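Hydrogenase expression/formation protein HypE (Desulfovibrio vulgaris subsp. vulgaris, PDB 2Z1U) binds ATP with magnesium ions and acts in hydrogenase maturation, probably by the ATP-dependent dehydration that makes a C-terminal thiocyanate for the enzyme's cyanide ligands. Local coordinates at residues Ala43-Thr48 with Pro89-Cys94; Tyr58-Ile63 with Gly68-Leu73; Leu210-Ile215 with Glu284-Val289; Pro249-Val254 with His295-Ala300; Ala316-Met321 with His328-Met333. All blocks are in the same frame, centred on the assembly; numbering follows the deposited sequence.

Interaction 1. Residues Ala43-Thr48 with Pro89-Cys94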
# COMPACT_ATOMS: atom_id res chain seq x y z
N ALA A 43 -11.64 -5.71 1.22
CA ALA A 43 -12.39 -6.02 0.02
C ALA A 43 -12.38 -7.53 -0.23
O ALA A 43 -11.35 -8.18 -0.07
CB ALA A 43 -11.77 -5.27 -1.16
N ARG A 44 -13.52 -8.07 -0.64
CA ARG A 44 -13.63 -9.47 -1.06
C ARG A 44 -13.34 -9.58 -2.54
O ARG A 44 -13.94 -8.87 -3.36
CB ARG A 44 -15.03 -10.06 -0.77
CG ARG A 44 -15.17 -11.49 -1.27
CD ARG A 44 -16.61 -11.87 -1.54
NE ARG A 44 -16.69 -12.98 -2.49
CZ ARG A 44 -16.93 -14.24 -2.15
NH1 ARG A 44 -17.13 -14.56 -0.87
NH2 ARG A 44 -16.99 -15.18 -3.08
N LEU A 45 -12.40 -10.46 -2.88
CA LEU A 45 -11.89 -10.63 -4.22
C LEU A 45 -12.02 -12.09 -4.70
O LEU A 45 -11.65 -13.02 -3.98
CB LEU A 45 -10.42 -10.20 -4.25
CG LEU A 45 -9.97 -8.77 -4.61
CD1 LEU A 45 -10.95 -7.65 -4.28
CD2 LEU A 45 -8.60 -8.49 -4.06
N ASP A 46 -12.54 -12.28 -5.90
CA ASP A 46 -12.56 -13.62 -6.50
C ASP A 46 -11.50 -13.73 -7.57
O ASP A 46 -11.72 -13.28 -8.69
CB ASP A 46 -13.92 -13.92 -7.12
CG ASP A 46 -14.98 -14.12 -6.09
OD1 ASP A 46 -14.78 -14.97 -5.19
OD2 ASP A 46 -16.01 -13.42 -6.20
N LEU A 47 -10.37 -14.35 -7.24
CA LEU A 47 -9.24 -14.41 -8.18
C LEU A 47 -8.66 -15.80 -8.49
O LEU A 47 -8.64 -16.69 -7.63
CB LEU A 47 -8.12 -13.46 -7.71
CG LEU A 47 -8.34 -11.96 -7.84
CD1 LEU A 47 -7.28 -11.20 -7.04
CD2 LEU A 47 -8.30 -11.53 -9.30
N THR A 48 -8.17 -15.97 -9.72
CA THR A 48 -7.61 -17.26 -10.15
C THR A 48 -6.11 -17.49 -9.87
O THR A 48 -5.24 -17.07 -10.66
CB THR A 48 -7.97 -17.60 -11.63
OG1 THR A 48 -9.36 -17.34 -11.86
CG2 THR A 48 -7.68 -19.08 -11.95
N PRO A 89 -3.47 -7.33 -14.39
CA PRO A 89 -3.90 -6.61 -13.18
C PRO A 89 -5.42 -6.52 -13.14
O PRO A 89 -6.06 -6.35 -14.18
CB PRO A 89 -3.30 -5.20 -13.36
CG PRO A 89 -2.25 -5.36 -14.43
CD PRO A 89 -2.71 -6.46 -15.31
N ARG A 90 -5.98 -6.68 -11.94
CA ARG A 90 -7.42 -6.70 -11.77
C ARG A 90 -7.87 -5.65 -10.77
O ARG A 90 -8.86 -4.93 -11.02
CB ARG A 90 -7.88 -8.09 -11.28
CG ARG A 90 -7.61 -9.23 -12.26
CD ARG A 90 -8.50 -9.15 -13.50
NE ARG A 90 -9.90 -8.89 -13.17
CZ ARG A 90 -10.75 -9.81 -12.71
NH1 ARG A 90 -10.34 -11.06 -12.49
NH2 ARG A 90 -12.02 -9.49 -12.45
N TYR A 91 -7.15 -5.58 -9.64
CA TYR A 91 -7.63 -4.83 -8.46
C TYR A 91 -6.53 -4.06 -7.79
O TYR A 91 -5.44 -4.58 -7.58
CB TYR A 91 -8.28 -5.77 -7.44
CG TYR A 91 -9.46 -6.56 -7.99
CD1 TYR A 91 -10.59 -5.90 -8.48
CD2 TYR A 91 -9.43 -7.96 -8.04
CE1 TYR A 91 -11.68 -6.60 -8.99
CE2 TYR A 91 -10.51 -8.67 -8.54
CZ TYR A 91 -11.63 -7.99 -9.01
OH TYR A 91 -12.70 -8.69 -9.52
N LEU A 92 -6.82 -2.81 -7.45
CA LEU A 92 -5.87 -1.95 -6.74
C LEU A 92 -6.43 -1.55 -5.37
O LEU A 92 -7.65 -1.47 -5.18
CB LEU A 92 -5.62 -0.67 -7.55
CG LEU A 92 -4.80 -0.63 -8.88
CD1 LEU A 92 -3.63 0.33 -8.80
CD2 LEU A 92 -4.36 -1.97 -9.45
N SER A 93 -5.54 -1.33 -4.41
CA SER A 93 -5.87 -0.57 -3.22
C SER A 93 -5.17 0.79 -3.31
O SER A 93 -4.17 0.94 -4.01
CB SER A 93 -5.39 -1.30 -1.97
OG SER A 93 -3.97 -1.42 -1.98
N CYS A 94 -5.68 1.78 -2.58
CA CYS A 94 -5.02 3.09 -2.49
C CYS A 94 -4.96 3.59 -1.05
O CYS A 94 -5.94 3.56 -0.33
CB CYS A 94 -5.70 4.13 -3.38
SG CYS A 94 -7.44 4.31 -3.08
O HOH W 1 -13.77 -10.24 -7.39

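Interaction 2. Residues Tyr58-Ile63 with Gly68-Leu73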
# COMPACT_ATOMS: atom_id res chain seq x y z
N TYR A 58 3.93 6.99 -4.16
CA TYR A 58 4.12 8.04 -5.16
C TYR A 58 4.31 9.36 -4.44
O TYR A 58 3.52 9.72 -3.57
CB TYR A 58 2.96 8.03 -6.17
CG TYR A 58 2.92 6.72 -6.92
CD1 TYR A 58 2.24 5.61 -6.38
CD2 TYR A 58 3.63 6.54 -8.13
CE1 TYR A 58 2.23 4.39 -7.03
CE2 TYR A 58 3.64 5.28 -8.80
CZ TYR A 58 2.93 4.21 -8.23
OH TYR A 58 2.86 2.96 -8.84
N THR A 59 5.39 10.05 -4.78
CA THR A 59 5.86 11.21 -4.02
C THR A 59 6.21 12.36 -4.98
O THR A 59 6.95 13.28 -4.62
CB THR A 59 7.12 10.87 -3.16
OG1 THR A 59 8.13 10.34 -4.02
CG2 THR A 59 6.81 9.83 -2.08
N VAL A 60 5.67 12.31 -6.19
CA VAL A 60 6.07 13.24 -7.26
C VAL A 60 5.84 14.71 -6.86
O VAL A 60 4.83 15.07 -6.24
CB VAL A 60 5.37 12.91 -8.61
CG1 VAL A 60 3.88 13.17 -8.54
CG2 VAL A 60 6.01 13.67 -9.80
N ASP A 61 6.82 15.53 -7.19
CA ASP A 61 6.76 16.96 -6.97
C ASP A 61 7.21 17.61 -8.26
O ASP A 61 8.35 17.40 -8.68
CB ASP A 61 7.67 17.35 -5.81
CG ASP A 61 7.68 18.84 -5.54
OD1 ASP A 61 8.78 19.37 -5.27
OD2 ASP A 61 6.61 19.48 -5.61
N PRO A 62 6.33 18.42 -8.91
CA PRO A 62 4.98 18.83 -8.50
C PRO A 62 3.92 17.74 -8.71
O PRO A 62 4.17 16.73 -9.37
CB PRO A 62 4.70 20.03 -9.41
CG PRO A 62 5.46 19.73 -10.65
CD PRO A 62 6.71 19.02 -10.20
N ILE A 63 2.73 17.98 -8.15
CA ILE A 63 1.64 17.01 -8.19
C ILE A 63 1.05 16.94 -9.59
O ILE A 63 0.67 15.86 -10.04
CB ILE A 63 0.51 17.39 -7.18
CG1 ILE A 63 1.03 17.31 -5.74
CG2 ILE A 63 -0.73 16.53 -7.37
CD1 ILE A 63 -0.04 17.60 -4.69
N GLY A 68 0.40 14.24 -17.04
CA GLY A 68 -0.08 13.45 -15.93
C GLY A 68 -0.18 14.16 -14.60
O GLY A 68 -0.12 15.39 -14.53
N ASP A 69 -0.34 13.36 -13.55
CA ASP A 69 -0.30 13.84 -12.19
C ASP A 69 -0.02 12.67 -11.25
O ASP A 69 0.14 11.53 -11.72
CB ASP A 69 -1.59 14.61 -11.82
CG ASP A 69 -2.87 13.78 -12.00
OD1 ASP A 69 -2.93 12.62 -11.52
OD2 ASP A 69 -3.84 14.32 -12.58
N ILE A 70 0.07 12.94 -9.95
CA ILE A 70 0.32 11.87 -8.95
C ILE A 70 -0.73 10.74 -8.97
O ILE A 70 -0.41 9.58 -8.71
CB ILE A 70 0.51 12.45 -7.52
CG1 ILE A 70 1.14 11.42 -6.58
CG2 ILE A 70 -0.82 13.01 -6.97
CD1 ILE A 70 1.52 11.99 -5.23
N GLY A 71 -1.97 11.07 -9.32
CA GLY A 71 -3.03 10.08 -9.45
C GLY A 71 -2.86 9.18 -10.66
O GLY A 71 -3.06 7.98 -10.60
N THR A 72 -2.51 9.79 -11.76
CA THR A 72 -2.22 9.08 -12.97
C THR A 72 -1.00 8.13 -12.73
O THR A 72 -1.04 6.94 -13.08
CB THR A 72 -2.00 10.15 -14.06
OG1 THR A 72 -2.96 10.03 -15.12
CG2 THR A 72 -0.61 10.26 -14.52
N LEU A 73 0.05 8.65 -12.09
CA LEU A 73 1.22 7.83 -11.71
C LEU A 73 0.85 6.68 -10.77
O LEU A 73 1.27 5.53 -10.97
CB LEU A 73 2.29 8.72 -11.05
CG LEU A 73 3.56 9.15 -11.81
CD1 LEU A 73 3.38 9.30 -13.32
CD2 LEU A 73 4.26 10.38 -11.16

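Interaction 3. Residues Leu210-Ile215 with Glu284-Val289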
# COMPACT_ATOMS: atom_id res chain seq x y z
N LEU A 210 0.49 -13.63 -24.31
CA LEU A 210 -0.45 -14.61 -24.86
C LEU A 210 -0.34 -14.87 -26.36
O LEU A 210 -0.67 -15.98 -26.81
CB LEU A 210 -1.89 -14.23 -24.51
CG LEU A 210 -2.20 -14.11 -23.02
CD1 LEU A 210 -3.60 -13.57 -22.85
CD2 LEU A 210 -2.03 -15.45 -22.33
N GLU A 211 0.06 -13.88 -27.14
CA GLU A 211 0.10 -14.03 -28.60
C GLU A 211 1.50 -14.19 -29.18
O GLU A 211 1.69 -14.94 -30.12
CB GLU A 211 -0.70 -12.93 -29.30
CG GLU A 211 -2.18 -12.97 -28.89
CD GLU A 211 -3.08 -12.06 -29.71
OE1 GLU A 211 -3.81 -11.26 -29.09
OE2 GLU A 211 -3.05 -12.15 -30.95
N VAL A 212 2.48 -13.50 -28.61
CA VAL A 212 3.87 -13.63 -29.06
C VAL A 212 4.52 -14.81 -28.33
O VAL A 212 5.06 -15.73 -28.97
CB VAL A 212 4.67 -12.31 -28.88
CG1 VAL A 212 6.14 -12.49 -29.27
CG2 VAL A 212 4.01 -11.20 -29.70
N GLY A 213 4.43 -14.79 -26.99
CA GLY A 213 4.89 -15.89 -26.14
C GLY A 213 6.40 -15.97 -25.91
O GLY A 213 7.18 -15.32 -26.61
N ASP A 214 6.79 -16.78 -24.92
CA ASP A 214 8.20 -17.00 -24.55
C ASP A 214 8.90 -15.70 -24.15
O ASP A 214 10.07 -15.48 -24.44
CB ASP A 214 8.96 -17.75 -25.66
CG ASP A 214 10.15 -18.58 -25.12
OD1 ASP A 214 10.28 -18.73 -23.88
OD2 ASP A 214 10.94 -19.07 -25.95
N ILE A 215 8.17 -14.83 -23.45
CA ILE A 215 8.75 -13.60 -22.93
C ILE A 215 9.63 -13.93 -21.73
O ILE A 215 9.16 -14.52 -20.74
CB ILE A 215 7.65 -12.57 -22.50
CG1 ILE A 215 6.63 -12.32 -23.64
CG2 ILE A 215 8.29 -11.26 -22.02
CD1 ILE A 215 7.24 -11.84 -24.99
N GLU A 284 10.90 -9.92 -33.57
CA GLU A 284 10.19 -9.18 -34.61
C GLU A 284 8.68 -9.09 -34.31
O GLU A 284 8.10 -8.00 -34.35
CB GLU A 284 10.48 -9.85 -35.96
CG GLU A 284 10.86 -8.89 -37.08
CD GLU A 284 11.93 -7.89 -36.70
OE1 GLU A 284 13.07 -8.28 -36.38
OE2 GLU A 284 11.62 -6.68 -36.74
N ALA A 285 8.06 -10.22 -33.97
CA ALA A 285 6.65 -10.24 -33.57
C ALA A 285 6.38 -9.37 -32.33
O ALA A 285 5.43 -8.60 -32.31
CB ALA A 285 6.17 -11.68 -33.36
N ALA A 286 7.25 -9.45 -31.31
CA ALA A 286 7.11 -8.63 -30.11
C ALA A 286 7.19 -7.14 -30.44
O ALA A 286 6.40 -6.33 -29.94
CB ALA A 286 8.16 -9.01 -29.04
N LEU A 287 8.16 -6.78 -31.27
CA LEU A 287 8.35 -5.41 -31.73
C LEU A 287 7.12 -4.90 -32.49
O LEU A 287 6.76 -3.73 -32.35
CB LEU A 287 9.56 -5.32 -32.67
CG LEU A 287 10.68 -4.35 -32.33
CD1 LEU A 287 11.48 -4.01 -33.59
CD2 LEU A 287 10.21 -3.08 -31.59
N ALA A 288 6.51 -5.76 -33.31
CA ALA A 288 5.27 -5.40 -34.00
C ALA A 288 4.18 -5.04 -32.99
O ALA A 288 3.42 -4.10 -33.19
CB ALA A 288 4.79 -6.53 -34.93
N VAL A 289 4.10 -5.80 -31.91
CA VAL A 289 3.12 -5.55 -30.86
C VAL A 289 3.43 -4.24 -30.10
O VAL A 289 2.53 -3.42 -29.87
CB VAL A 289 3.00 -6.78 -29.91
CG1 VAL A 289 2.24 -6.43 -28.63
CG2 VAL A 289 2.29 -7.94 -30.65

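Interaction 4. Residues Pro249-Val254 with His295-Ala300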
# COMPACT_ATOMS: atom_id res chain seq x y z
N PRO A 249 15.77 5.26 -28.49
CA PRO A 249 15.05 6.45 -28.92
C PRO A 249 14.97 7.51 -27.83
O PRO A 249 14.62 7.22 -26.70
CB PRO A 249 13.63 5.91 -29.28
CG PRO A 249 13.46 4.72 -28.40
CD PRO A 249 14.87 4.15 -28.14
N VAL A 250 15.34 8.73 -28.17
CA VAL A 250 15.26 9.87 -27.26
C VAL A 250 14.88 11.02 -28.18
O VAL A 250 15.58 11.26 -29.17
CB VAL A 250 16.65 10.19 -26.55
CG1 VAL A 250 16.51 11.38 -25.59
CG2 VAL A 250 17.18 8.99 -25.76
N ARG A 251 13.76 11.67 -27.88
CA ARG A 251 13.24 12.76 -28.71
C ARG A 251 14.25 13.89 -28.74
O ARG A 251 14.89 14.17 -27.73
CB ARG A 251 11.92 13.29 -28.12
CG ARG A 251 10.77 12.33 -28.20
CD ARG A 251 9.57 12.81 -27.38
NE ARG A 251 8.36 12.63 -28.17
CZ ARG A 251 7.57 11.56 -28.11
NH1 ARG A 251 7.82 10.56 -27.26
NH2 ARG A 251 6.50 11.51 -28.89
N GLU A 252 14.41 14.53 -29.91
CA GLU A 252 15.34 15.66 -30.07
C GLU A 252 15.16 16.70 -28.96
O GLU A 252 16.14 17.15 -28.36
CB GLU A 252 15.15 16.31 -31.45
CG GLU A 252 16.27 17.26 -31.89
CD GLU A 252 15.97 17.95 -33.22
OE1 GLU A 252 14.92 17.63 -33.84
OE2 GLU A 252 16.76 18.81 -33.65
N SER A 253 13.91 17.04 -28.68
CA SER A 253 13.54 18.00 -27.64
C SER A 253 13.93 17.53 -26.24
O SER A 253 14.27 18.35 -25.38
CB SER A 253 12.04 18.25 -27.70
OG SER A 253 11.35 17.05 -27.37
N VAL A 254 13.87 16.22 -26.01
CA VAL A 254 14.30 15.62 -24.74
C VAL A 254 15.84 15.62 -24.64
O VAL A 254 16.39 16.02 -23.62
CB VAL A 254 13.72 14.19 -24.54
CG1 VAL A 254 14.38 13.48 -23.36
CG2 VAL A 254 12.19 14.26 -24.35
N HIS A 295 2.88 4.89 -26.69
CA HIS A 295 4.16 5.48 -27.08
C HIS A 295 4.98 4.64 -28.06
O HIS A 295 6.16 4.91 -28.32
CB HIS A 295 4.99 5.88 -25.85
CG HIS A 295 4.18 6.57 -24.80
ND1 HIS A 295 3.58 7.79 -25.02
CD2 HIS A 295 3.82 6.19 -23.56
CE1 HIS A 295 2.89 8.14 -23.95
NE2 HIS A 295 3.02 7.19 -23.05
N GLY A 296 4.32 3.66 -28.67
CA GLY A 296 4.99 2.71 -29.55
C GLY A 296 5.50 3.25 -30.87
O GLY A 296 6.17 2.50 -31.59
N GLU A 297 5.20 4.56 -31.23
CA GLU A 297 5.85 5.15 -32.40
C GLU A 297 7.34 4.83 -32.41
O GLU A 297 7.96 4.80 -33.45
CB GLU A 297 5.64 6.66 -32.41
CG GLU A 297 5.98 7.35 -31.09
CD GLU A 297 4.82 7.37 -30.13
OE1 GLU A 297 4.84 8.19 -29.18
OE2 GLU A 297 3.88 6.56 -30.31
N HIS A 298 7.90 4.74 -31.22
CA HIS A 298 9.35 4.69 -31.08
C HIS A 298 9.86 3.37 -30.53
O HIS A 298 11.04 3.27 -30.16
CB HIS A 298 9.84 5.84 -30.20
CG HIS A 298 9.54 7.19 -30.77
ND1 HIS A 298 9.01 8.22 -30.02
CD2 HIS A 298 9.70 7.68 -32.03
CE1 HIS A 298 8.86 9.28 -30.79
NE2 HIS A 298 9.26 8.98 -32.01
N ALA A 299 8.99 2.36 -30.45
CA ALA A 299 9.43 1.01 -30.06
C ALA A 299 10.59 0.58 -30.94
O ALA A 299 10.58 0.85 -32.14
CB ALA A 299 8.29 0.00 -30.15
N ALA A 300 11.61 -0.05 -30.35
CA ALA A 300 12.82 -0.44 -31.09
C ALA A 300 13.58 -1.59 -30.46
O ALA A 300 13.55 -1.79 -29.25
CB ALA A 300 13.75 0.77 -31.27

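Interaction 5. Residues Ala316-Met321 with His328-Met333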
# COMPACT_ATOMS: atom_id res chain seq x y z
N ALA A 316 29.60 -10.59 -15.64
CA ALA A 316 28.19 -10.79 -15.31
C ALA A 316 27.67 -9.57 -14.60
O ALA A 316 28.31 -9.07 -13.67
CB ALA A 316 28.02 -12.02 -14.43
N GLY A 317 26.51 -9.08 -15.04
CA GLY A 317 25.90 -7.91 -14.43
C GLY A 317 26.22 -6.58 -15.07
O GLY A 317 25.66 -5.56 -14.68
N GLN A 318 27.11 -6.56 -16.07
CA GLN A 318 27.51 -5.30 -16.68
C GLN A 318 26.69 -4.95 -17.92
O GLN A 318 26.17 -5.82 -18.61
CB GLN A 318 29.02 -5.28 -16.98
CG GLN A 318 29.88 -5.22 -15.72
CD GLN A 318 31.31 -4.74 -16.00
OE1 GLN A 318 32.03 -5.30 -16.83
NE2 GLN A 318 31.73 -3.71 -15.28
N VAL A 319 26.58 -3.65 -18.19
CA VAL A 319 25.82 -3.17 -19.33
C VAL A 319 26.73 -2.31 -20.20
O VAL A 319 27.18 -1.25 -19.77
CB VAL A 319 24.62 -2.33 -18.88
CG1 VAL A 319 23.86 -1.79 -20.09
CG2 VAL A 319 23.67 -3.17 -17.99
N VAL A 320 27.00 -2.79 -21.41
CA VAL A 320 27.87 -2.05 -22.32
C VAL A 320 27.19 -1.52 -23.57
O VAL A 320 26.54 -2.25 -24.33
CB VAL A 320 29.24 -2.78 -22.59
CG1 VAL A 320 29.21 -4.26 -22.17
CG2 VAL A 320 29.76 -2.57 -24.02
N MET A 321 27.33 -0.21 -23.76
CA MET A 321 26.69 0.48 -24.86
C MET A 321 27.72 0.75 -25.93
O MET A 321 28.77 1.38 -25.66
CB MET A 321 26.07 1.81 -24.38
CG MET A 321 25.26 2.54 -25.45
SD MET A 321 24.24 3.88 -24.79
CE MET A 321 25.47 5.12 -24.37
N HIS A 328 32.86 2.55 -26.98
CA HIS A 328 31.99 1.98 -25.95
C HIS A 328 31.92 2.80 -24.67
O HIS A 328 32.86 3.52 -24.32
CB HIS A 328 32.43 0.56 -25.59
CG HIS A 328 32.44 -0.37 -26.76
ND1 HIS A 328 33.54 -0.55 -27.55
CD2 HIS A 328 31.46 -1.15 -27.28
CE1 HIS A 328 33.25 -1.41 -28.52
NE2 HIS A 328 32.00 -1.79 -28.37
N ARG A 329 30.80 2.64 -23.97
CA ARG A 329 30.54 3.26 -22.69
C ARG A 329 29.91 2.22 -21.78
O ARG A 329 28.90 1.59 -22.12
CB ARG A 329 29.63 4.49 -22.85
CG ARG A 329 28.66 4.73 -21.70
CD ARG A 329 28.71 6.14 -21.16
NE ARG A 329 27.80 7.00 -21.89
CZ ARG A 329 26.67 7.52 -21.40
NH1 ARG A 329 26.29 7.34 -20.14
NH2 ARG A 329 25.94 8.27 -22.22
N LEU A 330 30.51 2.05 -20.60
CA LEU A 330 29.92 1.22 -19.56
C LEU A 330 28.81 2.02 -18.89
O LEU A 330 29.04 3.12 -18.41
CB LEU A 330 31.01 0.81 -18.55
CG LEU A 330 30.63 -0.14 -17.41
CD1 LEU A 330 30.13 -1.49 -17.91
CD2 LEU A 330 31.81 -0.30 -16.44
N LEU A 331 27.59 1.46 -18.89
CA LEU A 331 26.47 2.08 -18.19
C LEU A 331 26.34 1.48 -16.79
O LEU A 331 25.66 0.47 -16.62
CB LEU A 331 25.14 1.88 -18.96
CG LEU A 331 24.98 2.41 -20.40
CD1 LEU A 331 23.54 2.15 -20.93
CD2 LEU A 331 25.34 3.88 -20.48
N SER A 332 26.96 2.10 -15.80
CA SER A 332 26.86 1.63 -14.42
C SER A 332 25.71 2.31 -13.69
O SER A 332 25.15 3.29 -14.19
CB SER A 332 28.17 1.84 -13.67
OG SER A 332 29.24 1.23 -14.37
N MET A 333 25.34 1.79 -12.52
CA MET A 333 24.34 2.38 -11.65
C MET A 333 24.83 3.72 -11.05
O MET A 333 26.03 3.91 -10.80
CB MET A 333 23.88 1.46 -10.55
CG MET A 333 22.89 0.36 -10.97
SD MET A 333 22.19 -0.55 -9.55
CE MET A 333 21.54 -2.00 -10.36
O HOH W 2 27.23 -2.03 -16.01

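Interaction 1. Residues Ala43-Thr48 with Pro89-Cys94
The Tyr91 ring is sandwiched: Leu45 CD1 lies over one face, 4.3 Å from the ring centroid and 19° off the normal, a CH-pi contact, while CB of the adjacent Arg90 covers the opposite face toward the rim. Leu45 CG also meets Tyr91 CD2 at 3.6 Å. Tyr91 CE2 in turn lies over the centre of one face of the Arg90 guanidinium. This is possible because the Arg90 chain is bent at both chi2 (-70°) and chi3 (-46°), folding back over its neighbour. Leu47 approaches the same corner obliquely, its CD2 reaching Tyr91 CE2 at 3.7 Å and Arg90 CG at 3.8 Å, so one methyl of the branched side chain touches both the ring and the aliphatic stem. Leucines suit the buried side of the ring, whereas the tyrosine hydroxyl reaches a polar partner: a water 2.8 Å from Tyr91 OH also accepts from Asp46 N, also at 2.8 Å. The charge of Arg90 is met outside the pair, in a salt bridge from NH1 to Glu150. Arg90 and Tyr91 both face Ile148 of strand 141-151, a classic beta bulge that brings two consecutive side chains toward 43-48. Ala43, Leu45 and Asp46 pair antiparallel with a strand of the second subunit, and Leu45 packs on its Met53; such a sheet continued across the interface is consistent with the dimeric beta barrel of PurM-like N-terminal domains.

Interaction 2. Residues Tyr58-Ile63 with Gly68-Leu73
Ile70 N, in the first turn of helix 70-83, donates to Ile63 O at 3.0 Å, with 141° at the hydrogen and the donor in the carbonyl plane, so the loop after strand 50-58 is tied to the start of the helix. Ile70 is the apolar centre here. Its CG2 meets Ile63 CG2 at 3.5 Å, its CB meets Val60 CG1 at 3.6 Å, and with CG1 anti to the backbone N (chi1 -164°) its CD1 extends to Tyr58 O. A beta-branched chain thus fills three directions at once. The helix opens with an N-cap: Asp69 OD1 accepts from Thr72 N at 2.9 Å, with 159° at the hydrogen, and weakly from Gly71 N. Aspartate is short enough to fold back onto these amides, and Asp69 OD2 is hydrogen-bonded to Ser113 OG. Further along the helix, Leu73 CD2 lies 3.8 Å from Val60 CB, the two side chains crossing at about a right angle. The Leu73 carbonyl carbon sits over one face of the Tyr58 ring, offset toward its rim, with Leu73 CB 3.9 Å from Tyr58 CD2. Tyr58 OH is hydrogen-bonded to Thr78 OG1, and the tyrosine side chain comes within about 6 Å of a bound ATP.

Interaction 3. Residues Leu210-Ile215 with Glu284-Val289
Val212 projects toward helix 280-291 and makes every close contact between the two segments, dividing them between its two methyls. The tighter part centres on buried Ala286 and on Val289. Val212 CG2 meets Val289 CG2 at 3.8 Å, the two side chains sliding past each other in opposite directions, and Val212 CG1 comes 3.8 Å from Ala286 N and 4.0 Å from Ala286 CB. Because CG1 is anti to the backbone N (chi1 176°), the fork opens along the facing helix, one methyl beside Ala286 and the other beside Val289 about a turn on. Alanine suits the middle position: its single methyl lets the backbones approach to 6.0 Å between Val212 CA and Ala286 CA. Leu208 packs on both Ala286 and Val289, and Leu278 of strand 275-278 touches Val212 and Ala286, covering part of the buried side. The outer side is looser. Ala285, exposed to solvent, offers CB to Val212 CG1 at 4.2 Å, and its carbonyl O lies near Val212 CG2 but is used within its own helix by Val289 N. Past Val212 the helix ends: a wider pi-type turn spans 210-212, and Gly213 takes a positive phi (77°), favourable for glycine, leading the chain away. The segments meet through van der Waals touches of small aliphatic groups, so shape fit and the exclusion of water, more than directed bonds, probably account for their attraction.

Interaction 4. Residues Pro249-Val254 with His295-Ala300
Arg251 NH2 reaches Glu297 OE1 in a long salt bridge of 3.7 Å, and NH1 of the same guanidinium has a weak hydrogen bond to Ser173 OG and a long ion pair with Asp176. The carboxylate oxygen comes at the guanidinium edge, near its plane, but the two planes stand 81° apart, so the pair is not the flat two-pronged kind. With CG set between the backbone N and the carbonyl carbon (chi1 50°), Glu297 lays CG over the centre of the His298 ring, and a bend at chi2 then turns the carboxylate toward Arg251. That ring meets Arg251 edge to face: His298 CE1 lies over one guanidinium face, 3.7 Å from Arg251 CZ, with the planes 78° apart. Arginine suits the place because its long chain carries a flat group over to the 295-300 turn, able to take a ring edge on its face and an acid at its rim. Pro249 CB packs on His298 CB at 3.9 Å, and Pro249 CG lies 3.3 Å from His298 O, a carbon against a carbonyl oxygen. Glu297, Asp176 and Asp193 near one guanidinium would be expected to favour its positive charge, yet the long distances imply a diffuse electrostatic attraction instead of a rigid lock.

Interaction 5. Residues Ala316-Met321 with His328-Met333
Backbone hydrogen bonds join Val319-Met321 to Arg329-Leu331 as the two arms of a beta hairpin, whose short strands 319-321 and 328-330 approach to 4.8 Å between axes with their directions 152° apart. Met321 and Arg329 form the hydrogen-bonded pair: Met321 N donates to Arg329 O at 2.9 Å, and Arg329 N to Met321 O at 2.9 Å. Val320 and Leu330 are the non-hydrogen-bonded pair, beyond which Leu331 N donates to Val319 O at 2.9 Å, 162° at the hydrogen. A water continues the join, accepting from Val319 N at 2.8 Å and donating to Leu331 O at 3.0 Å where the strands have begun to part.

Among side chains with polar groups, Met321 and Arg329 lie side by side, pointing the same way. The methionine chain bends at chi3 (72°) to place CE over one face of the guanidinium, 3.8 Å from Arg329 NH2, while Arg329 NH1 makes a salt bridge to Asp264. On the side of the sheet that carries Val320 and Leu330, Val320 CG2 meets the His328 ring obliquely; nearby, Gln318 NE2 rests 3.6 Å from Leu330 CD2, its OE1 being hydrogen-bonded to Arg315 N.

Apolar contacts gather round Leu331, whose CD1 touches Val319 CG1 and whose CD2 touches Met321 CE; flexible methionine and branched valine fit round it. Strand 319-322 runs parallel to 240-244, with backbone hydrogen bonds from Val320 to Cys241 and Val243, while Val319 packs on Leu230 and Asn231 of helix 225-237, leaving 328-330 as the outermost strand of this sheet within the chain.

Interactions 1 and 2 belong to the N-terminal AIR synthase-related domain, interactions 3 and 4 to the C-terminal one; interaction 5 comes last along the chain and shares the seven-stranded mixed sheet with strand 300-306, which starts at interaction 4. Helix 70-83, which begins in interaction 2, leads on to strand 87-99 of interaction 1, although their centres are 23 Å apart. Interactions 3 and 4 alternate along the sequence and touch through Leu287 CD2 and Ala300 N, 3.6 Å apart; helix 280-291 thus connects them. Interactions 1 and 2 lie near bound ATP and reach the second subunit, whereas 3, 4 and 5 join helices, loops and strands away from the nucleotide site.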